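Local atomic coordinates of malonyl CoA-acyl carrier protein transacylase (Clostridium perfringens, PDB entry 3PTW), a protein that probably transfers the malonyl group from coenzyme A to the acyl carrier protein, supplying activated malonyl units for fatty acid synthesis. Residues Val142-Ile145 and Ile146-Ser150; Arg136-Pro139 and Glu140-Asp143; Met202-Pro205 and Ala206-Leu210; Val226-Asn229 and Val230-Glu233; Asn240-Glu243 and Leu244-Gln248. One frame throughout, in Å; residues are numbered along the deposited sequence.

Contact 1. Residues Val142-Ile145 and Ile146-Ser150; sequences VDEI and IEKSS
Helix 139-149 carries this contact, and in its later turns Ser149 folds its hydroxyl back onto the carbonyl of Ile145. Two bonds from one residue grip that carbonyl oxygen. Ser149 N reaches Ile145 O at 2.9 Å in the ordinary helical way. Ser149 OG donates to the same Ile145 O, also at 2.9 Å, from well above the carbonyl plane. Ser149 can do this because its OG stands opposite its own carbonyl carbon (chi1 -54°) and leans back over the preceding turn. Ser150 does the same one residue on, with Ser150 OG giving a bond of 2.9 Å to Ile146 O. Its donor, too, lies above the plane. Both hydroxyls therefore fold onto the helix backbone.

The outer surface is charged. Glu144 bends at chi2 (-73°) and crosses the extended chain of Lys148 at a slant. The salt bridge is long, with Glu144 OE1 3.8 Å from Lys148 NZ. The same Glu144 OE1 sits closer to the methylene Lys148 CE, at 3.3 Å, so the carboxylate rests alongside the chain more than against the ammonium group.

On the inner side Val142 CG1 meets Ile146 CD1 at 3.9 Å. The Ile146 chain also passes over the Val142 carbonyl, which accepts a nearly straight bond of 2.8 Å from Ile146 N to Val142 O.

The helix lies on the four-stranded antiparallel sheet. Val142 packs on Ile166 and Ile168 of strand 165-169. Ile146 meets Val155 of strand 155-162, while Ile145 and Ser149 touch Ala178 and Phe181 of helix 172-184.

Contact 2. Residues Arg136-Pro139 and Glu140-Asp143; sequences RMTP and EQVD
Asp143 N donates to Pro139 O at 2.9 Å, the shortest polar bond between 136-139 and 140-143. Val142 N makes the matching backbone bond to Thr138 O.

The side chains of Thr138 and Gln141 each accept from the backbone N-H of the other residue. Thr138 N gives its hydrogen to Gln141 OE1 at 3.1 Å. Thr138 N lies in the plane of the Gln141 amide, on a lone pair of OE1. In return Gln141 N donates to Thr138 OG1 at 3.3 Å, a weak bond. Thr138 OG1 can accept it because it sits between its own backbone N and carbonyl carbon (chi1 61°), facing the open first turn. The bond from Thr138 N holds the Gln141 amide oxygen against the loop.

Met137 adds an apolar contact. Its CB touches Val142 CG2 at 3.8 Å. Its chain then bends and crosses Gln141 at about a right angle, bringing Met137 CE to 3.8 Å from Gln141 CB.

Thr138 is the N-cap of helix 139-149. Its exchange with Gln141 is a capping box, and the pairing of Met137 with Val142 across it is a hydrophobic staple, where the chain turns from strand 129-135 into the helix.

Contact 3. Residues Met202-Pro205 and Ala206-Leu210; sequences MLQP and AAEKL
Ala206 sets its methyl over the backbone of Leu203, with Ala206 CB 3.5 Å from Leu203 O. The branch point Leu203 CG lies beside the same methyl at 4.3 Å, so the two side chains only just meet. Ala206 also packs on Phe119 of helix 106-122, and Leu203 reaches Met120 of that helix.

Ala207 N takes the carbonyl of Leu203, at 3.1 Å to Leu203 O. Its methyl lies near the oxygen of Gln204 and faces Thr246 on helix 241-248. Helix 204-214 begins at Gln204, just after its N-cap Leu203. Pro205 stands in the first turn, where a residue without an N-H costs no helical bond.

Glu208 makes the side-chain bond. Gln204 NE2 donates to Glu208 OE2 at 3.0 Å, nearly straight (176°). The acceptor lies in the amide plane of Gln204, and Glu208 OE2 uses its anti lone pair. The amide and carboxylate planes are 70° apart. Gln204 gets there with its CG opposite the backbone N (chi1 178°) and a bend at the next bond. Its OE1 accepts from Lys250 NZ, so a cation at one end and a carboxylate at the other probably polarise the amide in the same sense. Glu208 N also donates to Gln204 O.

Lys209 N donates to Pro205 O at 3.3 Å, and Lys209 CG lies over that oxygen at 3.6 Å. Its chain also touches Phe119.

Leu210 N continues the helix with a bond of 2.9 Å to Ala206 O, while its side chain touches Arg116 and Val249.

Contact 4. Residues Val226-Asn229 and Val230-Glu233; sequences VMSN and VKGE
Ser228 meets the loop 230-233 through all three of its polar atoms. Ser228 N donates to Glu233 O at 2.8 Å, coming from above the carbonyl plane. Ser228 O accepts from Gly232 N at 2.9 Å, which closes the chain into a tight turn. Ser228 OG accepts from Lys231 N at 3.0 Å along a fairly straight line (165°). The hydroxyl can take this N-H because OG points opposite its own backbone N (chi1 157°) and so reaches into the turn.

Around the hydroxyl lie aliphatic groups. Lys231 CB and CG both come to 3.5 Å from Ser228 OG, and Val230 CB sits at 3.7 Å from it. On the other side Met227 SD approaches the backbone carbon Glu233 C at 3.8 Å.

Gly232 has a positive phi of 74°, which favours glycine. With Glu233 it faces Ser228 as in a G1 beta bulge. The end of Lys231 leaves the turn: its NZ pairs with Asp239 and bonds to Ala234 O, while the link from Lys231 NZ to Glu233 OE2 is long, at 4.0 Å.

Asn229 is held from outside. Its OD1 accepts from Ser91 N and its ND2 donates to Gly89 O and Asp258 OD2, which ties the turn to a GxSxG sequence consistent with a nucleophile elbow.

Strand 225-228 runs parallel to strand 86-89 on one flank and antiparallel to the short edge strand 233-234 on the other. Met227 packs on helix 255-264, and Val230 and Lys231 lean on helix 241-248.

Contact 5. Residues Asn240-Glu243 and Leu244-Gln248; sequences NIIE and LLTSQ
Thr246 N and Thr246 OG1 reach Ile242 O from opposite faces of the flat carbonyl group, the hydroxyl from well above its plane. Thr246 N lies 2.7 Å from Ile242 O, and Thr246 OG1 lies 2.9 Å from it. One residue on, the Glu243 carbonyl is gripped likewise. Ser247 N lies 2.8 Å from Glu243 O on one face, and Ser247 OG lies 3.0 Å from it on the opposite face. Both hydroxyls stand opposite their own carbonyl carbons (chi1 -73° for Thr246, -64° for Ser247), which folds them back over the previous turn. Glu243 O thus takes two bonds from Ser247. Ile242 O takes two from Thr246 and a weak one from Leu245 N. Each hydroxyl proton is spent on the backbone.

The amide of Asn240 is a third flat group. Its OD1 accepts from Glu243 N at 3.1 Å, with the donor above the amide plane. Asn240 O also takes the backbone bond from Leu244 N.

Ile241 and Leu245 run side by side, with Ile241 CG2 at 3.8 Å from Leu245 CD2. Leu245 then packs on Tyr95 and Leu98 of helix 93-100. The Ile242 side chain slants across Thr246, with its CG2 near the hydroxyl. Thr246 packs on Ala207 of helix 204-214.

Asn240 is the N-cap of helix 241-248. At its far end Gln248 NE2 bonds to Ser91 O, Gln248 OE1 to Arg116 NH2, and the backbone Gln248 O to His199 ND1. Malonyl transacylases use a serine-histidine pair and an arginine for the malonyl carboxylate, so this helix probably borders the active site.

In the fold
Contacts 1 and 2 share helix 139-149, out on the small antiparallel-sheet subdomain. Contact 2 caps its start and contact 1 covers its later turns, joined where Met137 touches Ile145. Contact 1 has a charged outer pair and contact 2 a neutral capping box, each beside buried apolar groups. Contact 4 is the buried one, at a strand end, and its chemistry is mainly backbone bonds and polar side chains. Contact 5 touches contact 4 through Val230 and Gln248, and touches contact 3 through Leu210 and Ala207. Contacts 3 and 5 are both helix starts: contact 3 adds a side-chain amide bond at the surface, whereas contact 5 relies on hydroxyls folded onto carbonyls. The centres of contacts 1 and 5 lie about 26 Å apart.

Contact 1. Residues Val142-Ile145 and Ile146-Ser150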
loop_
_atom_site.group_PDB
_atom_site.type_symbol
_atom_site.label_atom_id
_atom_site.label_comp_id
_atom_site.label_asym_id
_atom_site.label_seq_id
_atom_site.Cartn_x
_atom_site.Cartn_y
_atom_site.Cartn_z
ATOM N N VAL A 142 2.308 -22.476 3.783
ATOM C CA VAL A 142 2.360 -21.537 4.888
ATOM C C VAL A 142 1.250 -21.828 5.905
ATOM O O VAL A 142 1.454 -21.650 7.113
ATOM C CB VAL A 142 2.400 -20.070 4.395
ATOM C CG1 VAL A 142 2.327 -19.117 5.558
ATOM C CG2 VAL A 142 3.702 -19.820 3.667
ATOM N N ASP A 143 0.110 -22.349 5.441
ATOM C CA ASP A 143 -0.932 -22.778 6.370
ATOM C C ASP A 143 -0.452 -23.898 7.275
ATOM O O ASP A 143 -0.795 -23.936 8.452
ATOM C CB ASP A 143 -2.197 -23.205 5.634
ATOM C CG ASP A 143 -2.923 -22.036 5.023
ATOM O OD1 ASP A 143 -2.726 -20.901 5.516
ATOM O OD2 ASP A 143 -3.674 -22.253 4.046
ATOM N N GLU A 144 0.354 -24.803 6.724
ATOM C CA GLU A 144 0.900 -25.896 7.504
ATOM C C GLU A 144 1.878 -25.365 8.560
ATOM O O GLU A 144 1.840 -25.800 9.711
ATOM C CB GLU A 144 1.553 -26.942 6.588
ATOM C CG GLU A 144 1.118 -28.363 6.895
ATOM C CD GLU A 144 1.720 -28.894 8.177
ATOM O OE1 GLU A 144 2.950 -28.759 8.338
ATOM O OE2 GLU A 144 0.978 -29.455 9.011
ATOM N N ILE A 145 2.733 -24.422 8.167
ATOM C CA ILE A 145 3.632 -23.724 9.098
ATOM C C ILE A 145 2.880 -23.013 10.233
ATOM O O ILE A 145 3.211 -23.197 11.414
ATOM C CB ILE A 145 4.524 -22.679 8.360
ATOM C CG1 ILE A 145 5.366 -23.348 7.260
ATOM C CG2 ILE A 145 5.373 -21.877 9.360
ATOM C CD1 ILE A 145 6.309 -24.450 7.706
ATOM N N ILE A 146 1.883 -22.205 9.859
ATOM C CA ILE A 146 1.018 -21.521 10.823
ATOM C C ILE A 146 0.437 -22.539 11.828
ATOM O O ILE A 146 0.482 -22.319 13.032
ATOM C CB ILE A 146 -0.093 -20.689 10.110
ATOM C CG1 ILE A 146 0.501 -19.399 9.534
ATOM C CG2 ILE A 146 -1.252 -20.359 11.064
ATOM C CD1 ILE A 146 -0.285 -18.797 8.394
ATOM N N GLU A 147 -0.043 -23.665 11.318
ATOM C CA GLU A 147 -0.572 -24.760 12.128
ATOM C C GLU A 147 0.429 -25.243 13.173
ATOM O O GLU A 147 0.098 -25.354 14.352
ATOM C CB GLU A 147 -0.995 -25.910 11.200
ATOM C CG GLU A 147 -1.066 -27.297 11.832
ATOM C CD GLU A 147 -2.460 -27.665 12.305
ATOM O OE1 GLU A 147 -2.729 -28.890 12.415
ATOM O OE2 GLU A 147 -3.289 -26.751 12.561
ATOM N N LYS A 148 1.654 -25.516 12.739
ATOM C CA LYS A 148 2.676 -26.045 13.627
ATOM C C LYS A 148 3.157 -25.018 14.634
ATOM O O LYS A 148 3.601 -25.389 15.726
ATOM C CB LYS A 148 3.877 -26.540 12.826
ATOM C CG LYS A 148 3.658 -27.832 12.088
ATOM C CD LYS A 148 4.809 -28.047 11.125
ATOM C CE LYS A 148 4.992 -29.511 10.790
ATOM N NZ LYS A 148 6.210 -29.661 9.963
ATOM N N SER A 149 3.071 -23.738 14.268
ATOM C CA SER A 149 3.665 -22.661 15.064
ATOM C C SER A 149 2.693 -22.058 16.073
ATOM O O SER A 149 3.122 -21.411 17.021
ATOM C CB SER A 149 4.223 -21.545 14.160
ATOM O OG SER A 149 5.135 -22.043 13.195
ATOM N N SER A 150 1.392 -22.282 15.875
ATOM C CA SER A 150 0.362 -21.630 16.695
ATOM C C SER A 150 0.321 -22.028 18.182
ATOM O O SER A 150 -0.113 -21.230 19.002
ATOM C CB SER A 150 -1.016 -21.764 16.048
ATOM O OG SER A 150 -1.136 -20.840 14.978
#

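Contact 2. Residues Arg136-Pro139 and Glu140-Asp143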
loop_
_atom_site.group_PDB
_atom_site.type_symbol
_atom_site.label_atom_id
_atom_site.label_comp_id
_atom_site.label_asym_id
_atom_site.label_seq_id
_atom_site.Cartn_x
_atom_site.Cartn_y
_atom_site.Cartn_z
ATOM N N ARG A 136 9.456 -18.890 -1.402
ATOM C CA ARG A 136 9.376 -20.203 -2.068
ATOM C C ARG A 136 8.398 -21.177 -1.390
ATOM O O ARG A 136 8.657 -22.394 -1.313
ATOM C CB ARG A 136 10.760 -20.852 -2.131
ATOM C CG ARG A 136 11.144 -21.406 -3.495
ATOM C CD ARG A 136 12.342 -20.664 -4.099
ATOM N NE ARG A 136 13.335 -20.239 -3.101
ATOM C CZ ARG A 136 14.057 -21.058 -2.335
ATOM N NH1 ARG A 136 14.932 -20.554 -1.472
ATOM N NH2 ARG A 136 13.902 -22.375 -2.415
ATOM N N MET A 137 7.292 -20.635 -0.887
ATOM C CA MET A 137 6.250 -21.441 -0.284
ATOM C C MET A 137 4.921 -20.981 -0.850
ATOM O O MET A 137 4.682 -19.779 -0.974
ATOM C CB MET A 137 6.206 -21.248 1.234
ATOM C CG MET A 137 7.536 -21.318 1.968
ATOM S SD MET A 137 7.737 -22.824 2.910
ATOM C CE MET A 137 6.309 -22.778 3.979
ATOM N N THR A 138 4.044 -21.935 -1.159
ATOM C CA THR A 138 2.667 -21.619 -1.539
ATOM C C THR A 138 1.898 -21.218 -0.280
ATOM O O THR A 138 2.350 -21.509 0.841
ATOM C CB THR A 138 1.967 -22.818 -2.218
ATOM O OG1 THR A 138 1.919 -23.928 -1.307
ATOM C CG2 THR A 138 2.708 -23.230 -3.514
ATOM N N PRO A 139 0.740 -20.540 -0.448
ATOM C CA PRO A 139 -0.100 -20.244 0.716
ATOM C C PRO A 139 -0.428 -21.497 1.527
ATOM O O PRO A 139 -0.419 -21.458 2.759
ATOM C CB PRO A 139 -1.378 -19.678 0.086
ATOM C CG PRO A 139 -0.913 -19.074 -1.212
ATOM C CD PRO A 139 0.204 -19.942 -1.694
ATOM N N GLU A 140 -0.721 -22.597 0.834
ATOM C CA GLU A 140 -1.109 -23.846 1.497
ATOM C C GLU A 140 -0.014 -24.364 2.417
ATOM O O GLU A 140 -0.299 -24.825 3.521
ATOM C CB GLU A 140 -1.496 -24.935 0.477
ATOM C CG GLU A 140 -2.810 -24.669 -0.246
ATOM C CD GLU A 140 -2.685 -23.638 -1.359
ATOM O OE1 GLU A 140 -1.553 -23.304 -1.752
ATOM O OE2 GLU A 140 -3.723 -23.167 -1.857
ATOM N N GLN A 141 1.232 -24.286 1.951
ATOM C CA GLN A 141 2.383 -24.662 2.762
ATOM C C GLN A 141 2.490 -23.776 3.985
ATOM O O GLN A 141 2.733 -24.259 5.088
ATOM C CB GLN A 141 3.676 -24.587 1.952
ATOM C CG GLN A 141 3.950 -25.822 1.082
ATOM C CD GLN A 141 5.194 -25.648 0.209
ATOM O OE1 GLN A 141 5.380 -24.619 -0.432
ATOM N NE2 GLN A 141 6.051 -26.642 0.208
ATOM N N VAL A 142 2.308 -22.476 3.783
ATOM C CA VAL A 142 2.360 -21.537 4.888
ATOM C C VAL A 142 1.250 -21.828 5.905
ATOM O O VAL A 142 1.454 -21.650 7.113
ATOM C CB VAL A 142 2.400 -20.070 4.395
ATOM C CG1 VAL A 142 2.327 -19.117 5.558
ATOM C CG2 VAL A 142 3.702 -19.820 3.667
ATOM N N ASP A 143 0.110 -22.349 5.441
ATOM C CA ASP A 143 -0.932 -22.778 6.370
ATOM C C ASP A 143 -0.452 -23.898 7.275
ATOM O O ASP A 143 -0.795 -23.936 8.452
ATOM C CB ASP A 143 -2.197 -23.205 5.634
ATOM C CG ASP A 143 -2.923 -22.036 5.023
ATOM O OD1 ASP A 143 -2.726 -20.901 5.516
ATOM O OD2 ASP A 143 -3.674 -22.253 4.046
#

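Contact 3. Residues Met202-Pro205 and Ala206-Leu210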
loop_
_atom_site.group_PDB
_atom_site.type_symbol
_atom_site.label_atom_id
_atom_site.label_comp_id
_atom_site.label_asym_id
_atom_site.label_seq_id
_atom_site.Cartn_x
_atom_site.Cartn_y
_atom_site.Cartn_z
ATOM N N MET A 202 -3.305 -9.285 16.408
ATOM C CA MET A 202 -2.698 -8.487 17.481
ATOM C C MET A 202 -2.937 -6.999 17.309
ATOM O O MET A 202 -2.770 -6.233 18.256
ATOM C CB MET A 202 -1.195 -8.760 17.590
ATOM C CG MET A 202 -0.864 -10.158 18.077
ATOM S SD MET A 202 0.890 -10.512 17.938
ATOM C CE MET A 202 1.513 -9.672 19.405
ATOM N N LEU A 203 -3.310 -6.583 16.097
ATOM C CA LEU A 203 -3.623 -5.183 15.849
ATOM C C LEU A 203 -5.089 -4.865 16.060
ATOM O O LEU A 203 -5.565 -3.821 15.633
ATOM C CB LEU A 203 -3.159 -4.738 14.456
ATOM C CG LEU A 203 -1.939 -3.818 14.470
ATOM C CD1 LEU A 203 -0.719 -4.534 15.041
ATOM C CD2 LEU A 203 -1.645 -3.267 13.068
ATOM N N GLN A 204 -5.806 -5.772 16.716
ATOM C CA GLN A 204 -7.208 -5.553 17.077
ATOM C C GLN A 204 -7.427 -4.177 17.737
ATOM O O GLN A 204 -8.391 -3.503 17.396
ATOM C CB GLN A 204 -7.723 -6.705 17.963
ATOM C CG GLN A 204 -9.169 -6.580 18.457
ATOM C CD GLN A 204 -10.198 -6.570 17.324
ATOM O OE1 GLN A 204 -10.006 -7.198 16.276
ATOM N NE2 GLN A 204 -11.294 -5.850 17.536
ATOM N N PRO A 205 -6.531 -3.744 18.659
ATOM C CA PRO A 205 -6.759 -2.434 19.304
ATOM C C PRO A 205 -6.626 -1.240 18.355
ATOM O O PRO A 205 -7.313 -0.230 18.538
ATOM C CB PRO A 205 -5.673 -2.377 20.387
ATOM C CG PRO A 205 -5.295 -3.820 20.629
ATOM C CD PRO A 205 -5.377 -4.436 19.268
ATOM N N ALA A 206 -5.761 -1.352 17.351
ATOM C CA ALA A 206 -5.684 -0.339 16.292
ATOM C C ALA A 206 -6.905 -0.330 15.368
ATOM O O ALA A 206 -7.278 0.725 14.863
ATOM C CB ALA A 206 -4.421 -0.515 15.479
ATOM N N ALA A 207 -7.494 -1.495 15.107
ATOM C CA ALA A 207 -8.685 -1.565 14.261
ATOM C C ALA A 207 -9.846 -0.822 14.920
ATOM O O ALA A 207 -10.510 -0.017 14.274
ATOM C CB ALA A 207 -9.074 -3.022 13.945
ATOM N N GLU A 208 -10.073 -1.094 16.206
ATOM C CA GLU A 208 -11.105 -0.391 16.997
ATOM C C GLU A 208 -10.910 1.137 17.026
ATOM O O GLU A 208 -11.877 1.896 16.884
ATOM C CB GLU A 208 -11.172 -0.951 18.431
ATOM C CG GLU A 208 -11.426 -2.457 18.485
ATOM C CD GLU A 208 -11.457 -3.023 19.905
ATOM O OE1 GLU A 208 -11.304 -2.248 20.873
ATOM O OE2 GLU A 208 -11.641 -4.257 20.049
ATOM N N LYS A 209 -9.668 1.585 17.197
ATOM C CA LYS A 209 -9.383 3.030 17.213
ATOM C C LYS A 209 -9.570 3.664 15.841
ATOM O O LYS A 209 -10.047 4.786 15.732
ATOM C CB LYS A 209 -7.973 3.313 17.726
ATOM C CG LYS A 209 -7.831 3.234 19.242
ATOM C CD LYS A 209 -6.385 3.542 19.637
ATOM C CE LYS A 209 -6.044 3.019 21.024
ATOM N NZ LYS A 209 -6.046 4.093 22.044
ATOM N N LEU A 210 -9.204 2.925 14.802
ATOM C CA LEU A 210 -9.355 3.387 13.431
ATOM C C LEU A 210 -10.840 3.462 13.051
ATOM O O LEU A 210 -11.279 4.445 12.431
ATOM C CB LEU A 210 -8.575 2.479 12.482
ATOM C CG LEU A 210 -8.642 2.752 10.982
ATOM C CD1 LEU A 210 -8.122 4.160 10.658
ATOM C CD2 LEU A 210 -7.866 1.660 10.227
#

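Contact 4. Residues Val226-Asn229 and Val230-Glu233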
loop_
_atom_site.group_PDB
_atom_site.type_symbol
_atom_site.label_atom_id
_atom_site.label_comp_id
_atom_site.label_asym_id
_atom_site.label_seq_id
_atom_site.Cartn_x
_atom_site.Cartn_y
_atom_site.Cartn_z
ATOM N N VAL A 226 -11.987 -0.039 -7.073
ATOM C CA VAL A 226 -10.876 -0.094 -6.142
ATOM C C VAL A 226 -10.866 -1.508 -5.600
ATOM O O VAL A 226 -11.929 -2.038 -5.230
ATOM C CB VAL A 226 -11.036 0.931 -4.993
ATOM C CG1 VAL A 226 -9.926 0.768 -3.965
ATOM C CG2 VAL A 226 -11.052 2.336 -5.546
ATOM N N MET A 227 -9.686 -2.128 -5.594
ATOM C CA MET A 227 -9.532 -3.471 -5.038
ATOM C C MET A 227 -9.321 -3.406 -3.530
ATOM O O MET A 227 -8.548 -2.566 -3.015
ATOM C CB MET A 227 -8.382 -4.246 -5.707
ATOM C CG MET A 227 -8.526 -4.430 -7.206
ATOM S SD MET A 227 -10.045 -5.320 -7.627
ATOM C CE MET A 227 -10.081 -5.272 -9.405
ATOM N N SER A 228 -10.025 -4.284 -2.822
ATOM C CA SER A 228 -9.859 -4.393 -1.383
ATOM C C SER A 228 -8.791 -5.421 -1.049
ATOM O O SER A 228 -8.866 -6.565 -1.512
ATOM C CB SER A 228 -11.183 -4.750 -0.704
ATOM O OG SER A 228 -10.962 -5.374 0.569
ATOM N N ASN A 229 -7.807 -4.997 -0.246
ATOM C CA ASN A 229 -6.761 -5.870 0.291
ATOM C C ASN A 229 -7.357 -6.996 1.147
ATOM O O ASN A 229 -6.855 -8.129 1.142
ATOM C CB ASN A 229 -5.733 -5.083 1.156
ATOM C CG ASN A 229 -4.780 -4.171 0.344
ATOM O OD1 ASN A 229 -4.143 -3.280 0.922
ATOM N ND2 ASN A 229 -4.657 -4.397 -0.958
ATOM N N VAL A 230 -8.406 -6.684 1.905
ATOM C CA VAL A 230 -9.067 -7.686 2.762
ATOM C C VAL A 230 -9.780 -8.749 1.922
ATOM O O VAL A 230 -9.639 -9.953 2.178
ATOM C CB VAL A 230 -10.093 -7.049 3.759
ATOM C CG1 VAL A 230 -10.973 -8.125 4.418
ATOM C CG2 VAL A 230 -9.370 -6.261 4.828
ATOM N N LYS A 231 -10.545 -8.288 0.935
ATOM C CA LYS A 231 -11.404 -9.153 0.120
ATOM C C LYS A 231 -10.632 -9.954 -0.930
ATOM O O LYS A 231 -11.030 -11.066 -1.273
ATOM C CB LYS A 231 -12.458 -8.299 -0.594
ATOM C CG LYS A 231 -13.574 -7.737 0.322
ATOM C CD LYS A 231 -14.663 -6.999 -0.495
ATOM C CE LYS A 231 -15.408 -7.944 -1.428
ATOM N NZ LYS A 231 -16.406 -7.231 -2.257
ATOM N N GLY A 232 -9.542 -9.372 -1.447
ATOM C CA GLY A 232 -8.847 -9.909 -2.614
ATOM C C GLY A 232 -9.632 -9.664 -3.896
ATOM O O GLY A 232 -9.507 -10.419 -4.858
ATOM N N GLU A 233 -10.450 -8.610 -3.902
ATOM C CA GLU A 233 -11.340 -8.298 -5.028
ATOM C C GLU A 233 -11.967 -6.926 -4.816
ATOM O O GLU A 233 -11.726 -6.280 -3.789
ATOM C CB GLU A 233 -12.431 -9.366 -5.216
ATOM C CG GLU A 233 -13.275 -9.644 -3.992
ATOM C CD GLU A 233 -14.234 -10.815 -4.169
ATOM O OE1 GLU A 233 -13.935 -11.737 -4.957
ATOM O OE2 GLU A 233 -15.289 -10.817 -3.497
#

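Contact 5. Residues Asn240-Glu243 and Leu244-Gln248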
loop_
_atom_site.group_PDB
_atom_site.type_symbol
_atom_site.label_atom_id
_atom_site.label_comp_id
_atom_site.label_asym_id
_atom_site.label_seq_id
_atom_site.Cartn_x
_atom_site.Cartn_y
_atom_site.Cartn_z
ATOM N N ASN A 240 -19.429 -2.540 3.258
ATOM C CA ASN A 240 -19.163 -1.525 4.263
ATOM C C ASN A 240 -17.705 -1.060 4.214
ATOM O O ASN A 240 -16.798 -1.781 4.636
ATOM C CB ASN A 240 -19.511 -2.055 5.652
ATOM C CG ASN A 240 -19.539 -0.959 6.702
ATOM O OD1 ASN A 240 -18.551 -0.245 6.923
ATOM N ND2 ASN A 240 -20.676 -0.825 7.363
ATOM N N ILE A 241 -17.485 0.148 3.706
ATOM C CA ILE A 241 -16.128 0.666 3.536
ATOM C C ILE A 241 -15.337 0.730 4.855
ATOM O O ILE A 241 -14.221 0.213 4.936
ATOM C CB ILE A 241 -16.118 2.028 2.800
ATOM C CG1 ILE A 241 -16.548 1.837 1.347
ATOM C CG2 ILE A 241 -14.726 2.682 2.855
ATOM C CD1 ILE A 241 -16.815 3.132 0.623
ATOM N N ILE A 242 -15.921 1.355 5.876
ATOM C CA ILE A 242 -15.311 1.440 7.210
ATOM C C ILE A 242 -14.833 0.080 7.731
ATOM O O ILE A 242 -13.735 -0.032 8.281
ATOM C CB ILE A 242 -16.280 2.112 8.223
ATOM C CG1 ILE A 242 -16.473 3.597 7.865
ATOM C CG2 ILE A 242 -15.802 1.925 9.683
ATOM C CD1 ILE A 242 -17.878 4.121 8.160
ATOM N N GLU A 243 -15.641 -0.952 7.534
ATOM C CA GLU A 243 -15.319 -2.281 8.053
ATOM C C GLU A 243 -14.182 -2.921 7.277
ATOM O O GLU A 243 -13.322 -3.559 7.864
ATOM C CB GLU A 243 -16.555 -3.174 8.035
ATOM C CG GLU A 243 -16.296 -4.639 8.249
ATOM C CD GLU A 243 -17.359 -5.488 7.580
ATOM O OE1 GLU A 243 -17.027 -6.158 6.570
ATOM O OE2 GLU A 243 -18.530 -5.454 8.045
ATOM N N LEU A 244 -14.190 -2.759 5.955
ATOM C CA LEU A 244 -13.092 -3.247 5.114
ATOM C C LEU A 244 -11.766 -2.547 5.426
ATOM O O LEU A 244 -10.702 -3.116 5.215
ATOM C CB LEU A 244 -13.438 -3.093 3.640
ATOM C CG LEU A 244 -13.892 -4.343 2.854
ATOM C CD1 LEU A 244 -14.463 -5.477 3.701
ATOM C CD2 LEU A 244 -14.873 -3.945 1.787
ATOM N N LEU A 245 -11.849 -1.324 5.934
ATOM C CA LEU A 245 -10.664 -0.523 6.264
ATOM C C LEU A 245 -10.241 -0.828 7.703
ATOM O O LEU A 245 -9.052 -0.838 8.045
ATOM C CB LEU A 245 -10.983 0.959 6.087
ATOM C CG LEU A 245 -10.382 1.831 4.977
ATOM C CD1 LEU A 245 -9.881 1.070 3.753
ATOM C CD2 LEU A 245 -11.360 2.940 4.603
ATOM N N THR A 246 -11.233 -1.108 8.533
ATOM C CA THR A 246 -11.005 -1.590 9.893
ATOM C C THR A 246 -10.289 -2.941 9.854
ATOM O O THR A 246 -9.204 -3.069 10.410
ATOM C CB THR A 246 -12.339 -1.657 10.660
ATOM O OG1 THR A 246 -12.746 -0.318 10.964
ATOM C CG2 THR A 246 -12.224 -2.467 11.954
ATOM N N SER A 247 -10.905 -3.929 9.196
ATOM C CA SER A 247 -10.303 -5.254 8.970
ATOM C C SER A 247 -8.876 -5.245 8.374
ATOM O O SER A 247 -8.037 -6.066 8.751
ATOM C CB SER A 247 -11.214 -6.084 8.058
ATOM O OG SER A 247 -12.458 -6.334 8.677
ATOM N N GLN A 248 -8.605 -4.316 7.453
ATOM C CA GLN A 248 -7.341 -4.284 6.702
ATOM C C GLN A 248 -6.079 -4.322 7.572
ATOM O O GLN A 248 -5.107 -5.025 7.232
ATOM C CB GLN A 248 -7.300 -3.065 5.757
ATOM C CG GLN A 248 -6.174 -3.121 4.721
ATOM C CD GLN A 248 -5.765 -1.752 4.204
ATOM O OE1 GLN A 248 -5.692 -0.774 4.969
ATOM N NE2 GLN A 248 -5.477 -1.674 2.912
#